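PDB 3SK9: putative uncharacterized protein TTHB187 from Thermus thermophilus HB8, which cleaves single-stranded DNA in CRISPR immunity through the metal-dependent HD nuclease domain that makes up this chain, one part of the larger Cas3 endonuclease/helicase. Local coordinates for residues Ala67-Gly72 with Glu175-Arg180; Glu54-Pro59 with Leu200-Leu205; His24-His29 with Gly77-Val82. All coordinates share one frame; numbering follows the deposited sequence.

Contact 1 (Ala67-Gly72 with Glu175-Arg180)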
loop_
_atom_site.group_PDB
_atom_site.type_symbol
_atom_site.label_atom_id
_atom_site.label_comp_id
_atom_site.label_asym_id
_atom_site.label_seq_id
_atom_site.Cartn_x
_atom_site.Cartn_y
_atom_site.Cartn_z
ATOM N N ALA A 67 7.193 2.531 -6.085
ATOM C CA ALA A 67 7.144 1.662 -4.914
ATOM C C ALA A 67 6.196 2.223 -3.855
ATOM O O ALA A 67 5.440 1.471 -3.213
ATOM C CB ALA A 67 8.572 1.457 -4.313
ATOM N N ALA A 68 6.225 3.528 -3.652
ATOM C CA ALA A 68 5.315 4.144 -2.676
ATOM C C ALA A 68 3.843 3.932 -3.031
ATOM O O ALA A 68 3.017 3.702 -2.163
ATOM C CB ALA A 68 5.615 5.702 -2.537
ATOM N N ALA A 69 3.514 4.118 -4.296
ATOM C CA ALA A 69 2.126 3.957 -4.768
ATOM C C ALA A 69 1.672 2.494 -4.610
ATOM O O ALA A 69 0.536 2.218 -4.196
ATOM C CB ALA A 69 2.049 4.336 -6.232
ATOM N N LEU A 70 2.558 1.565 -4.928
ATOM C CA LEU A 70 2.212 0.151 -4.785
ATOM C C LEU A 70 1.885 -0.136 -3.329
ATOM O O LEU A 70 0.933 -0.834 -2.999
ATOM C CB LEU A 70 3.409 -0.725 -5.179
ATOM C CG LEU A 70 3.637 -1.176 -6.606
ATOM C CD1 LEU A 70 4.973 -1.987 -6.636
ATOM C CD2 LEU A 70 2.425 -2.002 -7.127
ATOM N N VAL A 71 2.766 0.325 -2.445
ATOM C CA VAL A 71 2.614 0.064 -1.007
ATOM C C VAL A 71 1.307 0.709 -0.495
ATOM O O VAL A 71 0.656 0.211 0.456
ATOM C CB VAL A 71 3.839 0.648 -0.293
ATOM C CG1 VAL A 71 3.569 0.903 1.161
ATOM C CG2 VAL A 71 5.071 -0.334 -0.539
ATOM N N GLY A 72 0.939 1.816 -1.105
ATOM C CA GLY A 72 -0.343 2.428 -0.736
ATOM C C GLY A 72 -1.548 1.503 -0.948
ATOM O O GLY A 72 -2.642 1.772 -0.425
ATOM N N GLU A 175 -6.263 4.036 -9.313
ATOM C CA GLU A 175 -5.900 5.117 -10.205
ATOM C C GLU A 175 -5.674 6.405 -9.400
ATOM O O GLU A 175 -4.753 7.162 -9.672
ATOM C CB GLU A 175 -7.009 5.263 -11.269
ATOM C CG GLU A 175 -6.639 6.050 -12.457
ATOM C CD GLU A 175 -5.476 5.468 -13.235
ATOM O OE1 GLU A 175 -5.329 4.220 -13.330
ATOM O OE2 GLU A 175 -4.690 6.309 -13.738
ATOM N N GLU A 176 -6.486 6.660 -8.378
ATOM C CA GLU A 176 -6.307 7.881 -7.587
ATOM C C GLU A 176 -4.940 7.951 -6.860
ATOM O O GLU A 176 -4.356 9.003 -6.760
ATOM C CB GLU A 176 -7.455 8.022 -6.599
ATOM C CG GLU A 176 -7.499 9.308 -5.833
ATOM C CD GLU A 176 -8.087 10.487 -6.619
ATOM O OE1 GLU A 176 -8.396 10.364 -7.824
ATOM O OE2 GLU A 176 -8.228 11.574 -6.042
ATOM N N VAL A 177 -4.515 6.841 -6.280
ATOM C CA VAL A 177 -3.229 6.771 -5.604
ATOM C C VAL A 177 -2.099 6.930 -6.615
ATOM O O VAL A 177 -1.241 7.768 -6.426
ATOM C CB VAL A 177 -3.098 5.435 -4.862
ATOM C CG1 VAL A 177 -1.677 5.282 -4.278
ATOM C CG2 VAL A 177 -4.166 5.376 -3.724
ATOM N N PHE A 178 -2.109 6.155 -7.704
ATOM C CA PHE A 178 -1.031 6.278 -8.709
ATOM C C PHE A 178 -0.932 7.690 -9.269
ATOM O O PHE A 178 0.160 8.254 -9.426
ATOM C CB PHE A 178 -1.227 5.273 -9.846
ATOM C CG PHE A 178 -0.640 3.933 -9.549
ATOM C CD1 PHE A 178 0.486 3.495 -10.221
ATOM C CD2 PHE A 178 -1.137 3.155 -8.524
ATOM C CE1 PHE A 178 1.069 2.276 -9.914
ATOM C CE2 PHE A 178 -0.551 1.909 -8.213
ATOM C CZ PHE A 178 0.534 1.473 -8.913
ATOM N N ARG A 179 -2.079 8.283 -9.544
ATOM C CA ARG A 179 -2.088 9.651 -10.061
ATOM C C ARG A 179 -1.561 10.683 -9.051
ATOM O O ARG A 179 -0.765 11.544 -9.400
ATOM C CB ARG A 179 -3.489 10.033 -10.518
ATOM C CG ARG A 179 -3.558 11.444 -11.120
ATOM C CD ARG A 179 -4.920 11.707 -11.768
ATOM N NE ARG A 179 -6.041 11.237 -10.946
ATOM C CZ ARG A 179 -6.765 10.153 -11.234
ATOM N NH1 ARG A 179 -6.508 9.440 -12.325
ATOM N NH2 ARG A 179 -7.770 9.796 -10.456
ATOM N N ARG A 180 -2.008 10.593 -7.802
ATOM C CA ARG A 180 -1.537 11.489 -6.750
ATOM C C ARG A 180 -0.017 11.412 -6.493
ATOM O O ARG A 180 0.593 12.424 -6.190
ATOM C CB ARG A 180 -2.226 11.226 -5.393
ATOM C CG ARG A 180 -3.670 11.384 -5.350
ATOM C CD ARG A 180 -3.988 12.812 -5.215
ATOM N NE ARG A 180 -5.393 12.781 -5.000
ATOM C CZ ARG A 180 -6.048 13.040 -3.877
ATOM N NH1 ARG A 180 -5.518 13.610 -2.789
ATOM N NH2 ARG A 180 -7.326 12.791 -3.940
#
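The Phe178 ring carries the methyl of Ala69 over one face and meets Leu70 near its plane at the edge. Ala69 CB stands 4.0 Å from the centroid of the Phe178 ring and only 7° off the ring normal, a CH-pi contact centred on the face. At the rim, Leu70 CD2 comes within 4.3 Å of Phe178 CZ; the CB of Leu70 points away from the other helix, and it is the end of the side chain that turns back to the ring. Beside the ring, Val177 uses its CG1 branch, which lies anti to the backbone N (chi1 174°) and reaches Ala69 O at 3.8 Å. The two helices run nearly antiparallel, at 156° between their directions, with short-segment axes 9.1 Å apart. Ala69 is the residue nearest Phe178 across the pair, their CA atoms 5.6 Å apart, and no hydrogen bond joins the segments. Away from this apolar seam, Glu176 is shared by two arginines of its own helix: Arg180 NH2 is bonded to Glu176 OE2, which lies in the guanidinium plane, and Arg179 NH2 to Glu176 OE1. Within the all-helical core of the HD domain, the contact packs helix 60-71 on helix 165-181; helix 26-43 covers Val71 and Val177, and helix 196-213 closes over Val71.

Contact 2 (Glu54-Pro59 with Leu200-Leu205)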
loop_
_atom_site.group_PDB
_atom_site.type_symbol
_atom_site.label_atom_id
_atom_site.label_comp_id
_atom_site.label_asym_id
_atom_site.label_seq_id
_atom_site.Cartn_x
_atom_site.Cartn_y
_atom_site.Cartn_z
ATOM N N GLU A 54 17.320 -0.186 -9.629
ATOM C CA GLU A 54 17.742 -1.337 -10.410
ATOM C C GLU A 54 16.607 -2.365 -10.473
ATOM O O GLU A 54 16.415 -3.048 -11.501
ATOM C CB GLU A 54 18.994 -1.960 -9.784
ATOM C CG GLU A 54 19.568 -3.168 -10.504
ATOM C CD GLU A 54 20.817 -3.712 -9.794
ATOM O OE1 GLU A 54 21.800 -4.023 -10.505
ATOM O OE2 GLU A 54 20.842 -3.801 -8.528
ATOM N N ASP A 55 15.865 -2.484 -9.374
ATOM C CA ASP A 55 14.774 -3.471 -9.302
ATOM C C ASP A 55 13.766 -3.211 -10.415
ATOM O O ASP A 55 13.190 -4.143 -11.003
ATOM C CB ASP A 55 13.975 -3.327 -7.978
ATOM C CG ASP A 55 14.685 -3.938 -6.772
ATOM O OD1 ASP A 55 15.612 -4.776 -6.955
ATOM O OD2 ASP A 55 14.263 -3.580 -5.655
ATOM N N TRP A 56 13.493 -1.933 -10.653
ATOM C CA TRP A 56 12.352 -1.566 -11.504
ATOM C C TRP A 56 12.732 -0.915 -12.849
ATOM O O TRP A 56 11.845 -0.546 -13.625
ATOM C CB TRP A 56 11.400 -0.684 -10.694
ATOM C CG TRP A 56 10.942 -1.459 -9.469
ATOM C CD1 TRP A 56 11.225 -1.189 -8.148
ATOM C CD2 TRP A 56 10.171 -2.662 -9.477
ATOM N NE1 TRP A 56 10.666 -2.168 -7.339
ATOM C CE2 TRP A 56 10.018 -3.079 -8.135
ATOM C CE3 TRP A 56 9.569 -3.409 -10.488
ATOM C CZ2 TRP A 56 9.286 -4.248 -7.789
ATOM C CZ3 TRP A 56 8.846 -4.554 -10.147
ATOM C CH2 TRP A 56 8.725 -4.967 -8.822
ATOM N N GLY A 57 14.035 -0.794 -13.118
ATOM C CA GLY A 57 14.497 -0.167 -14.344
ATOM C C GLY A 57 14.020 1.269 -14.514
ATOM O O GLY A 57 13.728 1.718 -15.640
ATOM N N LEU A 58 13.962 2.012 -13.413
ATOM C CA LEU A 58 13.539 3.419 -13.450
ATOM C C LEU A 58 14.600 4.308 -12.818
ATOM O O LEU A 58 15.332 3.859 -11.921
ATOM C CB LEU A 58 12.224 3.621 -12.678
ATOM C CG LEU A 58 10.927 3.036 -13.259
ATOM C CD1 LEU A 58 9.806 2.959 -12.181
ATOM C CD2 LEU A 58 10.500 3.881 -14.449
ATOM N N PRO A 59 14.682 5.571 -13.262
ATOM C CA PRO A 59 15.450 6.553 -12.495
ATOM C C PRO A 59 14.978 6.507 -11.046
ATOM O O PRO A 59 13.801 6.241 -10.759
ATOM C CB PRO A 59 15.055 7.894 -13.130
ATOM C CG PRO A 59 14.623 7.546 -14.504
ATOM C CD PRO A 59 13.939 6.206 -14.368
ATOM N N LEU A 200 10.340 -8.781 -2.309
ATOM C CA LEU A 200 10.457 -8.860 -0.844
ATOM C C LEU A 200 10.736 -7.437 -0.277
ATOM O O LEU A 200 10.318 -7.114 0.848
ATOM C CB LEU A 200 11.592 -9.833 -0.472
ATOM C CG LEU A 200 11.202 -11.323 -0.791
ATOM C CD1 LEU A 200 12.460 -12.269 -0.791
ATOM C CD2 LEU A 200 10.081 -11.793 0.187
ATOM N N ARG A 201 11.505 -6.631 -1.005
ATOM C CA ARG A 201 11.733 -5.252 -0.552
ATOM C C ARG A 201 10.388 -4.514 -0.436
ATOM O O ARG A 201 10.169 -3.771 0.530
ATOM C CB ARG A 201 12.715 -4.496 -1.486
ATOM C CG ARG A 201 14.163 -4.639 -1.046
ATOM C CD ARG A 201 15.121 -3.793 -1.927
ATOM N NE ARG A 201 15.465 -4.403 -3.213
ATOM C CZ ARG A 201 16.346 -5.394 -3.337
ATOM N NH1 ARG A 201 16.940 -5.890 -2.259
ATOM N NH2 ARG A 201 16.672 -5.861 -4.523
ATOM N N VAL A 202 9.500 -4.689 -1.416
ATOM C CA VAL A 202 8.181 -4.041 -1.341
ATOM C C VAL A 202 7.329 -4.615 -0.207
ATOM O O VAL A 202 6.581 -3.878 0.485
ATOM C CB VAL A 202 7.446 -4.170 -2.693
ATOM C CG1 VAL A 202 5.931 -3.832 -2.557
ATOM C CG2 VAL A 202 8.156 -3.284 -3.769
ATOM N N MET A 203 7.399 -5.941 -0.035
ATOM C CA MET A 203 6.693 -6.599 1.059
ATOM C C MET A 203 7.009 -5.977 2.415
ATOM O O MET A 203 6.099 -5.618 3.161
ATOM C CB MET A 203 7.067 -8.089 1.079
ATOM C CG MET A 203 6.270 -8.934 2.072
ATOM S SD MET A 203 6.886 -8.825 3.772
ATOM C CE MET A 203 8.518 -9.544 3.563
ATOM N N ALA A 204 8.311 -5.904 2.734
ATOM C CA ALA A 204 8.740 -5.397 4.047
ATOM C C ALA A 204 8.355 -3.909 4.170
ATOM O O ALA A 204 7.950 -3.436 5.245
ATOM C CB ALA A 204 10.268 -5.591 4.195
ATOM N N LEU A 205 8.501 -3.167 3.072
ATOM C CA LEU A 205 8.199 -1.725 3.125
ATOM C C LEU A 205 6.719 -1.537 3.412
ATOM O O LEU A 205 6.345 -0.680 4.215
ATOM C CB LEU A 205 8.560 -1.051 1.798
ATOM C CG LEU A 205 8.276 0.465 1.712
ATOM C CD1 LEU A 205 9.099 1.230 2.724
ATOM C CD2 LEU A 205 8.580 0.950 0.232
#
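The end of helix 46-56 faces helix 196-213 at a distance, the nearest CA atoms, those of Asp55 and Arg201, lying 9.4 Å apart, and Gly57 then leaves the helical conformation with positive phi. Arg201 and Trp56 supply most of the reach across this gap between two helices of the HD domain, the alpha-helical fold of the Cas3 nuclease. Arg201 grips the Asp55 carboxylate side-on with two nitrogens, one for each oxygen. Arg201 NE lies 2.8 Å from Asp55 OD2, and Arg201 NH2 gives an almost straight bond (175°) to Asp55 OD1; both oxygens use their syn lone pairs. Carboxylate and guanidinium planes are 7° apart, so the pair is nearly coplanar, and the paired bonds hold the two groups flat against rotation. A bend at chi3 (-80°) turns the Arg201 chain so that NE and NH2 both face the acid. The ion pair has further partners: Asp55 OD1 also forms a salt bridge with Arg195, and Arg201 NH1 bonds to the carbonyl oxygen of Phe258. Next to it the contact becomes apolar. Trp56, whose ring also meets Trp66 edge-to-face, extends its indole to Val202, and the approach ends with Trp56 CZ2 at 4.3 Å from Val202 CG2.

Contact 3 (His24-His29 with Gly77-Val82)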
loop_
_atom_site.group_PDB
_atom_site.type_symbol
_atom_site.label_atom_id
_atom_site.label_comp_id
_atom_site.label_asym_id
_atom_site.label_seq_id
_atom_site.Cartn_x
_atom_site.Cartn_y
_atom_site.Cartn_z
ATOM N N HIS A 24 -12.643 8.027 8.708
ATOM C CA HIS A 24 -11.334 7.897 8.015
ATOM C C HIS A 24 -11.571 7.102 6.730
ATOM O O HIS A 24 -11.745 5.888 6.766
ATOM C CB HIS A 24 -10.356 7.168 8.944
ATOM C CG HIS A 24 -8.918 7.220 8.502
ATOM N ND1 HIS A 24 -8.281 8.393 8.158
ATOM C CD2 HIS A 24 -7.971 6.248 8.449
ATOM C CE1 HIS A 24 -7.019 8.143 7.866
ATOM N NE2 HIS A 24 -6.804 6.840 8.017
ATOM N N PRO A 25 -11.689 7.798 5.606
ATOM C CA PRO A 25 -11.930 7.063 4.367
ATOM C C PRO A 25 -10.763 6.100 4.056
ATOM O O PRO A 25 -9.604 6.437 4.360
ATOM C CB PRO A 25 -11.990 8.192 3.301
ATOM C CG PRO A 25 -12.509 9.408 4.054
ATOM C CD PRO A 25 -11.881 9.267 5.456
ATOM N N LEU A 26 -11.058 4.991 3.389
ATOM C CA LEU A 26 -10.028 4.055 2.952
ATOM C C LEU A 26 -9.007 4.832 2.115
ATOM O O LEU A 26 -7.805 4.622 2.260
ATOM C CB LEU A 26 -10.643 2.950 2.107
ATOM C CG LEU A 26 -9.655 1.899 1.559
ATOM C CD1 LEU A 26 -8.807 1.318 2.668
ATOM C CD2 LEU A 26 -10.482 0.789 0.871
ATOM N N LEU A 27 -9.460 5.736 1.234
ATOM C CA LEU A 27 -8.491 6.432 0.364
ATOM C C LEU A 27 -7.483 7.252 1.183
ATOM O O LEU A 27 -6.297 7.352 0.811
ATOM C CB LEU A 27 -9.216 7.377 -0.606
ATOM C CG LEU A 27 -8.310 8.192 -1.518
ATOM C CD1 LEU A 27 -7.464 7.324 -2.450
ATOM C CD2 LEU A 27 -9.206 9.172 -2.313
ATOM N N ALA A 28 -7.946 7.850 2.291
ATOM C CA ALA A 28 -7.062 8.602 3.181
ATOM C C ALA A 28 -6.000 7.670 3.757
ATOM O O ALA A 28 -4.820 8.033 3.826
ATOM C CB ALA A 28 -7.847 9.260 4.295
ATOM N N HIS A 29 -6.409 6.477 4.187
ATOM C CA HIS A 29 -5.465 5.528 4.737
ATOM C C HIS A 29 -4.476 5.094 3.660
ATOM O O HIS A 29 -3.291 4.943 3.921
ATOM C CB HIS A 29 -6.189 4.306 5.297
ATOM C CG HIS A 29 -5.251 3.281 5.851
ATOM N ND1 HIS A 29 -4.482 3.507 6.966
ATOM C CD2 HIS A 29 -4.931 2.037 5.421
ATOM C CE1 HIS A 29 -3.730 2.447 7.209
ATOM N NE2 HIS A 29 -3.985 1.538 6.287
ATOM N N GLY A 77 -7.893 -4.403 -0.280
ATOM C CA GLY A 77 -8.835 -5.480 0.033
ATOM C C GLY A 77 -10.049 -5.057 0.879
ATOM O O GLY A 77 -11.056 -5.758 0.895
ATOM N N LYS A 78 -9.945 -3.920 1.580
ATOM C CA LYS A 78 -11.082 -3.405 2.391
ATOM C C LYS A 78 -12.201 -2.818 1.551
ATOM O O LYS A 78 -13.300 -2.544 2.067
ATOM C CB LYS A 78 -10.600 -2.373 3.416
ATOM C CG LYS A 78 -9.806 -3.010 4.539
ATOM C CD LYS A 78 -9.563 -2.027 5.667
ATOM C CE LYS A 78 -8.607 -2.569 6.712
ATOM N NZ LYS A 78 -7.808 -1.465 7.313
ATOM N N ALA A 79 -11.926 -2.631 0.267
ATOM C CA ALA A 79 -12.899 -2.058 -0.663
ATOM C C ALA A 79 -13.827 -3.169 -1.174
ATOM O O ALA A 79 -13.874 -3.461 -2.366
ATOM C CB ALA A 79 -12.198 -1.387 -1.827
ATOM N N SER A 80 -14.597 -3.704 -0.231
ATOM C CA SER A 80 -15.524 -4.804 -0.468
ATOM C C SER A 80 -16.621 -4.729 0.613
ATOM O O SER A 80 -16.353 -4.311 1.734
ATOM C CB SER A 80 -14.744 -6.113 -0.329
ATOM O OG SER A 80 -15.661 -7.218 -0.273
ATOM N N PRO A 81 -17.851 -5.174 0.302
ATOM C CA PRO A 81 -18.925 -5.029 1.305
ATOM C C PRO A 81 -18.614 -5.810 2.587
ATOM O O PRO A 81 -19.031 -5.416 3.656
ATOM C CB PRO A 81 -20.164 -5.652 0.624
ATOM C CG PRO A 81 -19.860 -5.783 -0.811
ATOM C CD PRO A 81 -18.328 -5.646 -1.004
ATOM N N VAL A 82 -17.883 -6.914 2.464
ATOM C CA VAL A 82 -17.466 -7.719 3.596
ATOM C C VAL A 82 -16.795 -6.895 4.728
ATOM O O VAL A 82 -16.955 -7.195 5.916
ATOM C CB VAL A 82 -16.468 -8.800 3.104
ATOM C CG1 VAL A 82 -15.721 -9.391 4.248
ATOM C CG2 VAL A 82 -17.207 -9.869 2.313
#
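Leu26 and Lys78 cross at a slant, the forked end of the leucine resting against the base of the lysine chain. With chi1 at 179°, Leu26 CG lies beside the carbonyl carbon of its residue, and the isobutyl group extends from the first turn of helix 26-43 toward the loop 77-82. Leu26 CD1 comes to 4.2 Å from Lys78 CB, and Leu26 CD2 to 4.1 Å from the same carbon. Leu26 CD2 also reaches onward to the next residue, 3.8 Å from Ala79 N and 3.9 Å from Ala79 CB. One leucine thus covers the peptide link between Lys78 and Ala79, where the chain makes an inverse gamma turn centred on Ala79. No hydrogen bond crosses the contact. It lies beside the metal site of the HD domain: His29, one turn along the helix from Leu26, is a ligand position for a divalent cation, together with His74, Asp75 and Asp210. His29 NE2 is hydrogen-bonded to Asp210 OD1. Beyond its CB the Lys78 chain runs on toward this site, and its NZ forms a salt bridge with Asp75 OD2 and a hydrogen bond with Ser19 OG. Lys78 NZ is 5.0 Å from His29 NE2, too far for a direct contact. The carbonyl oxygen of Ala79 accepts a hydrogen bond from Arg170 NH2.

Overall arrangement
All three contacts are largely buried, but the centre of contact 1 lies nearest, about 8 Å from the centre of the chain, against about 12 and 13 Å for the centres of contacts 3 and 2. No helix is shared between them, though 26-43 and 46-56, 46-56 and 60-71, and 165-181 and 196-213 are successive helices. Contact 1 touches both others, through Val71 on Val202 and Leu205 and through Leu27 on Glu176 and Val177; contacts 2 and 3 do not touch and lie on opposite sides of the chain's centre. Contact 1 is mainly apolar, without hydrogen bond or salt bridge across the helices, contact 2 turns on an ion pair, and contact 3 is apolar but borders the metal site.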